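Local coordinates for tyrosinase (Aspergillus oryzae, PDB 6JU5), which probably catalyses the copper-dependent oxidation of L-tyrosine and L-dopa to L-dopaquinone by molecular oxygen, at residues F152-R157 / S453-Q458; Q235-Y240 / A367-F372; G241-Y246 / D351-G356; G558-P563 / V582-T587. The protein carries 1 engineered substitution. One frame throughout, in Å; residues are numbered along the deposited sequence.

Contact 1. Residues F152-R157 / S453-Q458; sequences FARFAR and SDLYGQ
Ala153 and Arg154 pack against Leu455 and Tyr456 in a mixed apolar and water-bridged contact, in which the loop 152-157 of the central tyrosinase domain meets the last turn of helix 445-456. The closest alpha carbons across it are those of Arg154 and Leu455, 6.1 Å apart, and no direct hydrogen bond joins the two segments. The ring of Tyr456 presents an edge to the loop: its CD1 sits 3.6 Å from Ala153 O, which lies near the ring plane, and 3.8 Å from Ala153 CB. Over one face of the same ring lies Leu455 CB, so the tyrosine is flanked by its own helix as well as by the loop. Arg154, with CG anti to the backbone N (chi1 179°) and the chain straight from there to NE, runs past the leucine until NE comes 3.6 Å from Leu455 CD2. Beyond that point NH1 forms salt bridges with Asp25 and Asp28, while Tyr456 OH bonds to Asp151 and Arg381. One water links the backbones, accepting from Phe155 N at 2.9 Å and donating to Leu455 O at 2.8 Å. That carbonyl belongs to the final helical turn, and the water gives it a donor. The chemistry divides the work: van der Waals contacts, heteroatoms included, form the interface, a single water ties the main chains, and the polar ends of Arg154 and Tyr456 are committed to partners beyond it.

Contact 2. Residues Q235-Y240 / A367-F372; sequences QSTTKY and AYDPIF
Lys239 reaches across to Asp369 and forms the salt bridge at the centre of this buried contact. Its CB starts 5.2 Å from Asp369 OD2; CG closes to 3.8 Å from that oxygen. The chain then continues extended through CD to CE, which lies 3.7 Å from Asp369 OD2 and more loosely beside Ile371 CG2. A turn at the last torsion (chi4 60°) brings NZ back to the carboxylate, 3.1 Å from OD2 on its syn lone pair, whereas its bond to OD1 is weak. The two side chains meet at about a right angle. NZ also donates to Gln256 OE1 and to a water that in turn donates to Asp369 OD1.

Asp369 has a second task. Its OD1 accepts from Ile371 N at 2.9 Å, a capping bond made on the anti side and 27° out of the carboxylate plane. Another water ties OD2 to Thr238 O. With the lysine and a helix start beside it, the carboxylate is probably kept negatively charged. Alongside, Thr237 packs by its methyl: CG2 lies 3.6 Å from Tyr368 CB and also touches Tyr368 O, while its OG1 is bonded to Phe200 N.

The capped helix is 371-389, which carries the copper ligand His376, and Phe372 in its first turn meets the ring of His71, another copper ligand, edge-to-face. Helix 64-69 packs against Ala367, Tyr368 and Pro370 on the approach to that helix, while helix 258-265 packs on Tyr240 of the loop.

Contact 3. Residues G241-Y246 / D351-G356; sequences GLLENY and DLKLWG
Leu243 lays its isobutyl group against the pyrrole part of Trp355, with CD2 3.7 Å from Trp355 NE1 and CG 3.9 Å from Trp355 CD1. The two side chains cross at about a right angle, and the methyl comes in obliquely. The other branch, CD1, lies 3.6 Å from Gly356 CA, so the leucine straddles the indole and the backbone next to it. Trp355 reaches this place with CG between its backbone N and carbonyl carbon (chi1 62°), and Lys353 CB lies over one of its faces, toward the rim. At the ring edge NE1 donates to a water, 3.0 Å away and in the ring plane, which passes the link on to Glu244 O. The backbones also approach: Gly356 CA sits 3.5 Å from Leu242 O in a CA-H...O contact with 142° at the hydrogen. Here Gly241 and Leu242 both face Ala357, forming a classic beta bulge beside the short strand 356-357. Farther out, Tyr246 OH touches the aliphatic part of Lys353, 3.3 Å from its CD, while the ammonium group bonds to His350 O. The contact is part of the dimer interface: Trp258 of the second subunit meets the Tyr246 ring edge-to-face, and Leu259 of that subunit packs on Leu243.

Contact 4. Residues G558-P563 / V582-T587; sequences GEVPTP and VALHKT
The loop 558-563 runs nearly antiparallel to strand 580-588, the touching parts being 161° apart, yet no hydrogen bond joins them. Their nearest alpha carbons, those of Pro563 and Ala583, are 6.9 Å apart, wider than paired neighbours in a sheet. From Val560 to Pro563 the loop is extended in a polyproline II-like manner, with phi between -66° and -76°. It leads into strand 563-568 of the mixed beta-sheet in the C-terminal part of the chain, in which strand 604-611 comes between 580-588 and 563-568 in the strand order.

The strand's alternation sets up the contact: Val582 and Leu584 point toward the loop and Ala583 away. Pro563 fits between the first two, its CB 3.7 Å from Val582 CG1 and its CG 3.9 Å from Leu584 CB. Farther along, CG of Leu584 is anti to the backbone N, and the second torsion then turns CD2 to the loop, where it meets Val560 CG2 at 3.6 Å as the two side chains slide past each other in opposite directions. Ile492 and Phe494 of strand 489-494 add to this apolar cluster. The same methyl, Leu584 CD2, touches the proline backbone as well, 3.8 Å from Pro561 O.

Contacts 2 and 3 are the only pair that touch: their centres are 17 Å apart, and Tyr240 CD2 meets Gly356 O at 3.3 Å. All four of their segments fall in the central tyrosinase domain, with 235-240 running directly into 241-246. Contact 1 lies 25 Å from contact 2, centre to centre, and shares helix 371-389 with it: contact 2 sits at its start, while Leu455 and Tyr456 reach Arg381 farther along. In sequence, contact 1 encloses contact 2, which encloses contact 3; contact 4 follows all three, its centre 38 Å from that of contact 2. Contacts 1 to 3 thus involve the copper-bearing domain, whereas contact 4 belongs to the C-terminal sheet.

Contact 1. Residues F152-R157 / S453-Q458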
loop_
_atom_site.group_PDB
_atom_site.type_symbol
_atom_site.label_atom_id
_atom_site.label_comp_id
_atom_site.label_asym_id
_atom_site.label_seq_id
_atom_site.Cartn_x
_atom_site.Cartn_y
_atom_site.Cartn_z
ATOM N N PHE B 152 -6.609 6.781 18.156
ATOM C CA PHE B 152 -6.625 7.414 16.840
ATOM C C PHE B 152 -6.451 8.929 16.911
ATOM O O PHE B 152 -6.135 9.561 15.886
ATOM C CB PHE B 152 -7.908 7.023 16.099
ATOM C CG PHE B 152 -9.221 7.235 16.821
ATOM C CD1 PHE B 152 -9.678 8.516 17.120
ATOM C CD2 PHE B 152 -10.028 6.170 17.198
ATOM C CE1 PHE B 152 -10.873 8.756 17.760
ATOM C CE2 PHE B 152 -11.234 6.395 17.837
ATOM C CZ PHE B 152 -11.671 7.677 18.111
ATOM N N ALA B 153 -6.632 9.553 18.074
ATOM C CA ALA B 153 -6.557 11.013 18.163
ATOM C C ALA B 153 -5.260 11.536 18.764
ATOM O O ALA B 153 -5.132 12.753 18.933
ATOM C CB ALA B 153 -7.737 11.549 18.973
ATOM N N ARG B 154 -4.329 10.651 19.114
ATOM C CA ARG B 154 -3.074 11.057 19.750
ATOM C C ARG B 154 -1.949 11.064 18.730
ATOM O O ARG B 154 -1.858 10.139 17.908
ATOM C CB ARG B 154 -2.742 10.066 20.871
ATOM C CG ARG B 154 -1.435 10.366 21.592
ATOM C CD ARG B 154 -1.211 9.313 22.671
ATOM N NE ARG B 154 0.013 9.553 23.423
ATOM C CZ ARG B 154 0.667 8.617 24.099
ATOM N NH1 ARG B 154 0.207 7.378 24.105
ATOM N NH2 ARG B 154 1.779 8.932 24.757
ATOM N N PHE B 155 -1.104 12.100 18.747
ATOM C CA PHE B 155 0.028 12.052 17.822
ATOM C C PHE B 155 0.900 10.831 18.081
ATOM O O PHE B 155 1.185 10.472 19.240
ATOM C CB PHE B 155 0.892 13.305 17.937
ATOM C CG PHE B 155 0.217 14.568 17.479
ATOM C CD1 PHE B 155 -0.324 14.655 16.214
ATOM C CD2 PHE B 155 0.163 15.686 18.309
ATOM C CE1 PHE B 155 -0.897 15.824 15.752
ATOM C CE2 PHE B 155 -0.442 16.847 17.863
ATOM C CZ PHE B 155 -0.969 16.917 16.583
ATOM N N ALA B 156 1.345 10.195 17.003
ATOM C CA ALA B 156 2.140 8.976 17.145
ATOM C C ALA B 156 3.537 9.340 17.604
ATOM O O ALA B 156 3.978 10.490 17.474
ATOM C CB ALA B 156 2.163 8.251 15.810
ATOM N N ARG B 157 4.267 8.390 18.192
ATOM C CA ARG B 157 5.617 8.783 18.618
ATOM C C ARG B 157 6.577 8.677 17.431
ATOM O O ARG B 157 6.489 7.737 16.641
ATOM C CB ARG B 157 6.124 7.968 19.800
ATOM N N SER B 453 -6.325 17.398 28.066
ATOM C CA SER B 453 -5.721 18.548 27.392
ATOM C C SER B 453 -4.334 18.188 26.871
ATOM O O SER B 453 -3.952 18.542 25.750
ATOM C CB SER B 453 -5.692 19.752 28.324
ATOM O OG SER B 453 -4.892 20.813 27.811
ATOM N N ASP B 454 -3.554 17.453 27.655
ATOM C CA ASP B 454 -2.189 17.119 27.253
ATOM C C ASP B 454 -2.174 16.183 26.041
ATOM O O ASP B 454 -1.321 16.301 25.158
ATOM C CB ASP B 454 -1.445 16.483 28.423
ATOM C CG ASP B 454 -0.884 17.474 29.425
ATOM O OD1 ASP B 454 -0.764 18.670 29.089
ATOM O OD2 ASP B 454 -0.573 17.042 30.557
ATOM N N LEU B 455 -3.143 15.264 25.995
ATOM C CA LEU B 455 -3.206 14.285 24.917
ATOM C C LEU B 455 -3.836 14.834 23.639
ATOM O O LEU B 455 -3.382 14.470 22.556
ATOM C CB LEU B 455 -4.021 13.065 25.367
ATOM C CG LEU B 455 -3.301 12.126 26.339
ATOM C CD1 LEU B 455 -4.292 11.095 26.855
ATOM C CD2 LEU B 455 -2.125 11.452 25.645
ATOM N N TYR B 456 -4.890 15.632 23.766
ATOM C CA TYR B 456 -5.768 15.955 22.652
ATOM C C TYR B 456 -5.887 17.447 22.418
ATOM O O TYR B 456 -6.419 17.808 21.362
ATOM C CB TYR B 456 -7.179 15.339 22.831
ATOM C CG TYR B 456 -7.039 13.860 23.163
ATOM C CD1 TYR B 456 -6.389 12.997 22.273
ATOM C CD2 TYR B 456 -7.529 13.352 24.359
ATOM C CE1 TYR B 456 -6.255 11.653 22.567
ATOM C CE2 TYR B 456 -7.386 12.010 24.675
ATOM C CZ TYR B 456 -6.750 11.181 23.767
ATOM O OH TYR B 456 -6.587 9.851 24.095
ATOM N N GLY B 457 -5.421 18.304 23.321
ATOM C CA GLY B 457 -5.743 19.722 23.223
ATOM C C GLY B 457 -4.590 20.629 22.843
ATOM O O GLY B 457 -4.803 21.804 22.520
ATOM N N GLN B 458 -3.354 20.142 22.877
ATOM C CA GLN B 458 -2.218 21.041 22.742
ATOM C C GLN B 458 -2.142 21.715 21.396
ATOM O O GLN B 458 -1.946 22.927 21.248
ATOM C CB GLN B 458 -0.944 20.220 23.049
ATOM C CG GLN B 458 -0.877 19.838 24.530
ATOM C CD GLN B 458 0.480 19.319 24.952
ATOM O OE1 GLN B 458 1.448 20.083 24.995
ATOM N NE2 GLN B 458 0.591 18.036 25.278
HETATM O O HOH W 1 -1.190 13.868 20.987
#

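Contact 2. Residues Q235-Y240 / A367-F372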
loop_
_atom_site.group_PDB
_atom_site.type_symbol
_atom_site.label_atom_id
_atom_site.label_comp_id
_atom_site.label_asym_id
_atom_site.label_seq_id
_atom_site.Cartn_x
_atom_site.Cartn_y
_atom_site.Cartn_z
ATOM N N GLN B 235 -10.834 -12.421 -0.250
ATOM C CA GLN B 235 -10.419 -13.459 0.679
ATOM C C GLN B 235 -9.896 -12.867 1.982
ATOM O O GLN B 235 -10.032 -13.461 3.044
ATOM C CB GLN B 235 -9.324 -14.288 -0.004
ATOM C CG GLN B 235 -8.688 -15.359 0.857
ATOM C CD GLN B 235 -7.581 -16.087 0.114
ATOM O OE1 GLN B 235 -7.349 -15.854 -1.077
ATOM N NE2 GLN B 235 -6.874 -16.965 0.813
ATOM N N SER B 236 -9.253 -11.708 1.889
ATOM C CA SER B 236 -8.707 -10.988 3.032
ATOM C C SER B 236 -9.307 -9.586 3.124
ATOM O O SER B 236 -9.738 -8.981 2.136
ATOM C CB SER B 236 -7.180 -10.871 2.924
ATOM O OG SER B 236 -6.596 -12.154 3.148
ATOM N N THR B 237 -9.275 -9.072 4.341
ATOM C CA THR B 237 -9.619 -7.682 4.590
ATOM C C THR B 237 -8.578 -6.777 3.943
ATOM O O THR B 237 -7.411 -7.155 3.758
ATOM C CB THR B 237 -9.801 -7.411 6.088
ATOM O OG1 THR B 237 -8.598 -7.768 6.788
ATOM C CG2 THR B 237 -10.918 -8.261 6.678
ATOM N N THR B 238 -9.009 -5.569 3.580
ATOM C CA THR B 238 -8.136 -4.632 2.876
ATOM C C THR B 238 -8.418 -3.198 3.307
ATOM O O THR B 238 -9.548 -2.896 3.709
ATOM C CB THR B 238 -8.305 -4.798 1.348
ATOM O OG1 THR B 238 -7.415 -3.919 0.650
ATOM C CG2 THR B 238 -9.703 -4.407 0.904
ATOM N N LYS B 239 -7.403 -2.348 3.235
ATOM C CA LYS B 239 -7.560 -0.902 3.440
ATOM C C LYS B 239 -7.231 -0.195 2.114
ATOM O O LYS B 239 -6.086 -0.308 1.667
ATOM C CB LYS B 239 -6.635 -0.405 4.556
ATOM C CG LYS B 239 -6.876 -1.098 5.899
ATOM C CD LYS B 239 -5.775 -0.746 6.888
ATOM C CE LYS B 239 -5.947 -1.392 8.250
ATOM N NZ LYS B 239 -5.937 -2.878 8.096
ATOM N N TYR B 240 -8.205 0.466 1.494
ATOM C CA TYR B 240 -8.055 1.181 0.227
ATOM C C TYR B 240 -7.674 0.250 -0.923
ATOM O O TYR B 240 -7.238 0.721 -1.975
ATOM C CB TYR B 240 -7.053 2.352 0.306
ATOM C CG TYR B 240 -7.550 3.456 1.209
ATOM C CD1 TYR B 240 -7.380 3.384 2.586
ATOM C CD2 TYR B 240 -8.216 4.569 0.683
ATOM C CE1 TYR B 240 -7.847 4.383 3.410
ATOM C CE2 TYR B 240 -8.682 5.573 1.523
ATOM C CZ TYR B 240 -8.496 5.481 2.886
ATOM O OH TYR B 240 -8.968 6.494 3.688
ATOM N N ALA B 367 -16.187 -5.389 10.848
ATOM C CA ALA B 367 -15.700 -6.148 11.999
ATOM C C ALA B 367 -14.679 -7.205 11.598
ATOM O O ALA B 367 -13.934 -7.676 12.466
ATOM C CB ALA B 367 -16.862 -6.755 12.796
ATOM N N TYR B 368 -14.571 -7.578 10.318
ATOM C CA TYR B 368 -13.541 -8.544 9.928
ATOM C C TYR B 368 -12.155 -7.922 9.995
ATOM O O TYR B 368 -11.176 -8.651 10.130
ATOM C CB TYR B 368 -13.840 -9.147 8.534
ATOM C CG TYR B 368 -15.123 -9.947 8.600
ATOM C CD1 TYR B 368 -15.119 -11.228 9.163
ATOM C CD2 TYR B 368 -16.333 -9.423 8.170
ATOM C CE1 TYR B 368 -16.280 -11.984 9.253
ATOM C CE2 TYR B 368 -17.506 -10.158 8.282
ATOM C CZ TYR B 368 -17.471 -11.434 8.819
ATOM O OH TYR B 368 -18.627 -12.178 8.948
ATOM N N ASP B 369 -11.994 -6.607 9.841
ATOM C CA ASP B 369 -10.632 -6.051 9.875
ATOM C C ASP B 369 -10.143 -6.029 11.321
ATOM O O ASP B 369 -10.849 -5.444 12.160
ATOM C CB ASP B 369 -10.645 -4.635 9.294
ATOM C CG ASP B 369 -9.245 -4.081 9.112
ATOM O OD1 ASP B 369 -8.396 -4.251 10.015
ATOM O OD2 ASP B 369 -8.989 -3.437 8.066
ATOM N N PRO B 370 -9.008 -6.628 11.646
ATOM C CA PRO B 370 -8.562 -6.640 13.042
ATOM C C PRO B 370 -8.497 -5.265 13.700
ATOM O O PRO B 370 -8.608 -5.170 14.938
ATOM C CB PRO B 370 -7.177 -7.305 12.965
ATOM C CG PRO B 370 -7.311 -8.218 11.771
ATOM C CD PRO B 370 -8.106 -7.415 10.773
ATOM N N ILE B 371 -8.277 -4.194 12.935
ATOM C CA ILE B 371 -8.248 -2.866 13.557
ATOM C C ILE B 371 -9.606 -2.453 14.094
ATOM O O ILE B 371 -9.694 -1.579 14.996
ATOM C CB ILE B 371 -7.713 -1.788 12.592
ATOM C CG1 ILE B 371 -7.253 -0.535 13.350
ATOM C CG2 ILE B 371 -8.724 -1.511 11.479
ATOM C CD1 ILE B 371 -6.630 0.516 12.468
ATOM N N PHE B 372 -10.688 -3.075 13.611
ATOM C CA PHE B 372 -12.033 -2.778 14.127
ATOM C C PHE B 372 -12.064 -2.797 15.649
ATOM O O PHE B 372 -12.606 -1.891 16.305
ATOM C CB PHE B 372 -13.042 -3.791 13.562
ATOM C CG PHE B 372 -14.420 -3.679 14.131
ATOM C CD1 PHE B 372 -14.795 -4.338 15.302
ATOM C CD2 PHE B 372 -15.394 -2.916 13.484
ATOM C CE1 PHE B 372 -16.072 -4.210 15.816
ATOM C CE2 PHE B 372 -16.688 -2.811 13.956
ATOM C CZ PHE B 372 -17.030 -3.488 15.116
HETATM O O HOH W 2 -7.166 -5.513 6.751
HETATM O O HOH W 3 -10.431 -1.966 6.252
HETATM O O HOH W 4 -5.688 -4.100 10.577
#

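Contact 3. Residues G241-Y246 / D351-G356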
loop_
_atom_site.group_PDB
_atom_site.type_symbol
_atom_site.label_atom_id
_atom_site.label_comp_id
_atom_site.label_asym_id
_atom_site.label_seq_id
_atom_site.Cartn_x
_atom_site.Cartn_y
_atom_site.Cartn_z
ATOM N N GLY B 241 -7.854 -1.067 -0.805
ATOM C CA GLY B 241 -7.405 -1.972 -1.839
ATOM C C GLY B 241 -8.334 -2.221 -3.004
ATOM O O GLY B 241 -7.833 -2.782 -3.997
ATOM N N LEU B 242 -9.620 -1.897 -2.874
ATOM C CA LEU B 242 -10.585 -2.229 -3.927
ATOM C C LEU B 242 -10.807 -1.019 -4.817
ATOM O O LEU B 242 -11.373 0.000 -4.367
ATOM C CB LEU B 242 -11.906 -2.693 -3.298
ATOM C CG LEU B 242 -11.763 -3.777 -2.222
ATOM C CD1 LEU B 242 -13.112 -4.116 -1.610
ATOM C CD2 LEU B 242 -11.088 -5.007 -2.816
ATOM N N LEU B 243 -10.361 -1.123 -6.063
ATOM C CA LEU B 243 -10.547 -0.075 -7.050
ATOM C C LEU B 243 -11.140 -0.718 -8.306
ATOM O O LEU B 243 -10.770 -1.838 -8.690
ATOM C CB LEU B 243 -9.232 0.627 -7.446
ATOM C CG LEU B 243 -8.594 1.594 -6.449
ATOM C CD1 LEU B 243 -7.910 0.825 -5.328
ATOM C CD2 LEU B 243 -7.578 2.517 -7.110
ATOM N N GLU B 244 -12.039 0.004 -8.946
ATOM C CA GLU B 244 -12.583 -0.430 -10.229
ATOM C C GLU B 244 -11.491 -0.495 -11.290
ATOM O O GLU B 244 -10.496 0.228 -11.253
ATOM C CB GLU B 244 -13.675 0.541 -10.662
ATOM C CG GLU B 244 -14.584 0.061 -11.784
ATOM C CD GLU B 244 -15.676 1.072 -12.085
ATOM O OE1 GLU B 244 -15.429 2.296 -12.006
ATOM O OE2 GLU B 244 -16.805 0.649 -12.408
ATOM N N ASN B 245 -11.630 -1.374 -12.274
ATOM C CA ASN B 245 -10.754 -1.324 -13.447
ATOM C C ASN B 245 -9.454 -2.062 -13.195
ATOM O O ASN B 245 -8.471 -1.882 -13.951
ATOM C CB ASN B 245 -10.499 0.127 -13.891
ATOM N N TYR B 246 -9.399 -2.911 -12.187
ATOM C CA TYR B 246 -8.287 -3.834 -11.962
ATOM C C TYR B 246 -8.856 -5.240 -12.058
ATOM O O TYR B 246 -10.062 -5.436 -11.895
ATOM C CB TYR B 246 -7.576 -3.606 -10.606
ATOM C CG TYR B 246 -6.938 -2.231 -10.629
ATOM C CD1 TYR B 246 -5.659 -2.038 -11.136
ATOM C CD2 TYR B 246 -7.678 -1.122 -10.227
ATOM C CE1 TYR B 246 -5.117 -0.764 -11.170
ATOM C CE2 TYR B 246 -7.142 0.142 -10.286
ATOM C CZ TYR B 246 -5.853 0.323 -10.749
ATOM O OH TYR B 246 -5.362 1.601 -10.807
ATOM N N ASP B 351 -3.960 10.139 -12.964
ATOM C CA ASP B 351 -2.736 9.382 -12.739
ATOM C C ASP B 351 -2.611 8.956 -11.280
ATOM O O ASP B 351 -2.469 7.777 -10.947
ATOM C CB ASP B 351 -1.509 10.233 -13.090
ATOM N N LEU B 352 -2.632 9.967 -10.411
ATOM C CA LEU B 352 -2.633 9.715 -8.971
ATOM C C LEU B 352 -4.030 9.307 -8.512
ATOM O O LEU B 352 -4.988 10.052 -8.687
ATOM C CB LEU B 352 -2.138 10.935 -8.196
ATOM C CG LEU B 352 -2.303 10.859 -6.677
ATOM C CD1 LEU B 352 -1.391 9.787 -6.107
ATOM C CD2 LEU B 352 -2.041 12.211 -6.038
ATOM N N LYS B 353 -4.096 8.099 -7.956
ATOM C CA LYS B 353 -5.407 7.546 -7.614
ATOM C C LYS B 353 -5.556 7.504 -6.095
ATOM O O LYS B 353 -5.031 6.650 -5.392
ATOM C CB LYS B 353 -5.584 6.180 -8.267
ATOM C CG LYS B 353 -5.490 6.240 -9.788
ATOM C CD LYS B 353 -5.706 4.861 -10.402
ATOM C CE LYS B 353 -4.972 4.770 -11.735
ATOM N NZ LYS B 353 -5.475 5.829 -12.651
ATOM N N LEU B 354 -6.268 8.484 -5.569
ATOM C CA LEU B 354 -6.426 8.700 -4.144
ATOM C C LEU B 354 -7.597 7.935 -3.562
ATOM O O LEU B 354 -7.784 7.922 -2.348
ATOM C CB LEU B 354 -6.580 10.209 -3.893
ATOM C CG LEU B 354 -5.292 11.008 -4.114
ATOM C CD1 LEU B 354 -5.570 12.502 -4.076
ATOM C CD2 LEU B 354 -4.252 10.589 -3.088
ATOM N N TRP B 355 -8.375 7.273 -4.405
ATOM C CA TRP B 355 -9.526 6.510 -3.951
ATOM C C TRP B 355 -9.090 5.078 -3.673
ATOM O O TRP B 355 -7.915 4.744 -3.659
ATOM C CB TRP B 355 -10.667 6.601 -4.957
ATOM C CG TRP B 355 -10.429 6.053 -6.325
ATOM C CD1 TRP B 355 -10.757 4.808 -6.776
ATOM C CD2 TRP B 355 -9.821 6.748 -7.425
ATOM N NE1 TRP B 355 -10.388 4.678 -8.086
ATOM C CE2 TRP B 355 -9.813 5.851 -8.511
ATOM C CE3 TRP B 355 -9.284 8.040 -7.602
ATOM C CZ2 TRP B 355 -9.287 6.198 -9.763
ATOM C CZ3 TRP B 355 -8.759 8.382 -8.840
ATOM C CH2 TRP B 355 -8.768 7.457 -9.900
ATOM N N GLY B 356 -10.073 4.211 -3.472
ATOM C CA GLY B 356 -9.860 2.828 -3.078
ATOM C C GLY B 356 -10.714 2.530 -1.857
ATOM O O GLY B 356 -10.804 3.371 -0.952
HETATM O O HOH W 5 -10.304 2.737 -10.374
#

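Contact 4. Residues G558-P563 / V582-T587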
loop_
_atom_site.group_PDB
_atom_site.type_symbol
_atom_site.label_atom_id
_atom_site.label_comp_id
_atom_site.label_asym_id
_atom_site.label_seq_id
_atom_site.Cartn_x
_atom_site.Cartn_y
_atom_site.Cartn_z
ATOM N N GLY B 558 -13.590 39.716 4.824
ATOM C CA GLY B 558 -14.266 39.663 6.110
ATOM C C GLY B 558 -15.619 38.999 6.038
ATOM O O GLY B 558 -16.310 38.841 7.047
ATOM N N GLU B 559 -16.028 38.587 4.844
ATOM C CA GLU B 559 -17.334 37.955 4.698
ATOM C C GLU B 559 -17.370 36.558 5.303
ATOM O O GLU B 559 -16.435 35.771 5.183
ATOM C CB GLU B 559 -17.695 37.862 3.209
ATOM N N VAL B 560 -18.490 36.236 5.939
ATOM C CA VAL B 560 -18.750 34.882 6.413
ATOM C C VAL B 560 -19.008 33.952 5.235
ATOM O O VAL B 560 -19.829 34.288 4.365
ATOM C CB VAL B 560 -19.988 34.886 7.341
ATOM C CG1 VAL B 560 -21.243 35.093 6.505
ATOM C CG2 VAL B 560 -20.102 33.607 8.153
ATOM N N PRO B 561 -18.375 32.789 5.157
ATOM C CA PRO B 561 -18.626 31.922 3.997
ATOM C C PRO B 561 -19.964 31.207 4.066
ATOM O O PRO B 561 -20.421 30.787 5.121
ATOM C CB PRO B 561 -17.492 30.888 4.092
ATOM C CG PRO B 561 -17.238 30.797 5.570
ATOM C CD PRO B 561 -17.384 32.211 6.080
ATOM N N THR B 562 -20.564 31.035 2.891
ATOM C CA THR B 562 -21.653 30.088 2.733
ATOM C C THR B 562 -21.117 28.667 2.720
ATOM O O THR B 562 -20.301 28.319 1.868
ATOM C CB THR B 562 -22.410 30.367 1.418
ATOM O OG1 THR B 562 -23.094 31.623 1.560
ATOM C CG2 THR B 562 -23.400 29.249 1.144
ATOM N N PRO B 563 -21.506 27.788 3.628
ATOM C CA PRO B 563 -20.998 26.408 3.490
ATOM C C PRO B 563 -21.558 25.787 2.221
ATOM O O PRO B 563 -22.777 25.814 2.031
ATOM C CB PRO B 563 -21.556 25.714 4.729
ATOM C CG PRO B 563 -21.817 26.834 5.690
ATOM C CD PRO B 563 -22.340 27.955 4.819
ATOM N N VAL B 582 -26.991 21.834 6.344
ATOM C CA VAL B 582 -25.707 22.343 6.816
ATOM C C VAL B 582 -25.858 23.789 7.260
ATOM O O VAL B 582 -26.490 24.579 6.544
ATOM C CB VAL B 582 -24.638 22.227 5.708
ATOM C CG1 VAL B 582 -23.283 22.741 6.177
ATOM C CG2 VAL B 582 -24.519 20.769 5.270
ATOM N N ALA B 583 -25.309 24.120 8.425
ATOM C CA ALA B 583 -25.260 25.522 8.813
ATOM C C ALA B 583 -23.959 25.843 9.543
ATOM O O ALA B 583 -23.291 24.984 10.120
ATOM C CB ALA B 583 -26.466 25.897 9.664
ATOM N N LEU B 584 -23.595 27.114 9.480
ATOM C CA LEU B 584 -22.417 27.606 10.196
ATOM C C LEU B 584 -22.844 28.454 11.387
ATOM O O LEU B 584 -23.746 29.289 11.236
ATOM C CB LEU B 584 -21.580 28.442 9.222
ATOM C CG LEU B 584 -20.296 29.050 9.802
ATOM C CD1 LEU B 584 -19.266 27.974 10.111
ATOM C CD2 LEU B 584 -19.752 30.066 8.806
ATOM N N HIS B 585 -22.249 28.222 12.553
ATOM C CA HIS B 585 -22.627 28.879 13.798
ATOM C C HIS B 585 -21.405 29.509 14.462
ATOM O O HIS B 585 -20.298 28.950 14.391
ATOM C CB HIS B 585 -23.247 27.902 14.800
ATOM C CG HIS B 585 -24.318 27.068 14.195
ATOM N ND1 HIS B 585 -25.660 27.317 14.343
ATOM C CD2 HIS B 585 -24.210 25.982 13.397
ATOM C CE1 HIS B 585 -26.346 26.411 13.666
ATOM N NE2 HIS B 585 -25.486 25.585 13.089
ATOM N N LYS B 586 -21.606 30.652 15.108
ATOM C CA LYS B 586 -20.541 31.433 15.716
ATOM C C LYS B 586 -20.823 31.686 17.193
ATOM O O LYS B 586 -21.959 31.966 17.578
ATOM C CB LYS B 586 -20.395 32.796 15.030
ATOM C CG LYS B 586 -19.390 33.708 15.516
ATOM C CD LYS B 586 -19.231 35.030 14.824
ATOM N N THR B 587 -19.761 31.662 17.994
ATOM C CA THR B 587 -19.904 32.242 19.333
ATOM C C THR B 587 -18.735 33.173 19.614
ATOM O O THR B 587 -17.663 33.030 19.026
ATOM C CB THR B 587 -20.002 31.158 20.420
ATOM O OG1 THR B 587 -20.196 31.782 21.707
ATOM C CG2 THR B 587 -18.710 30.359 20.530
#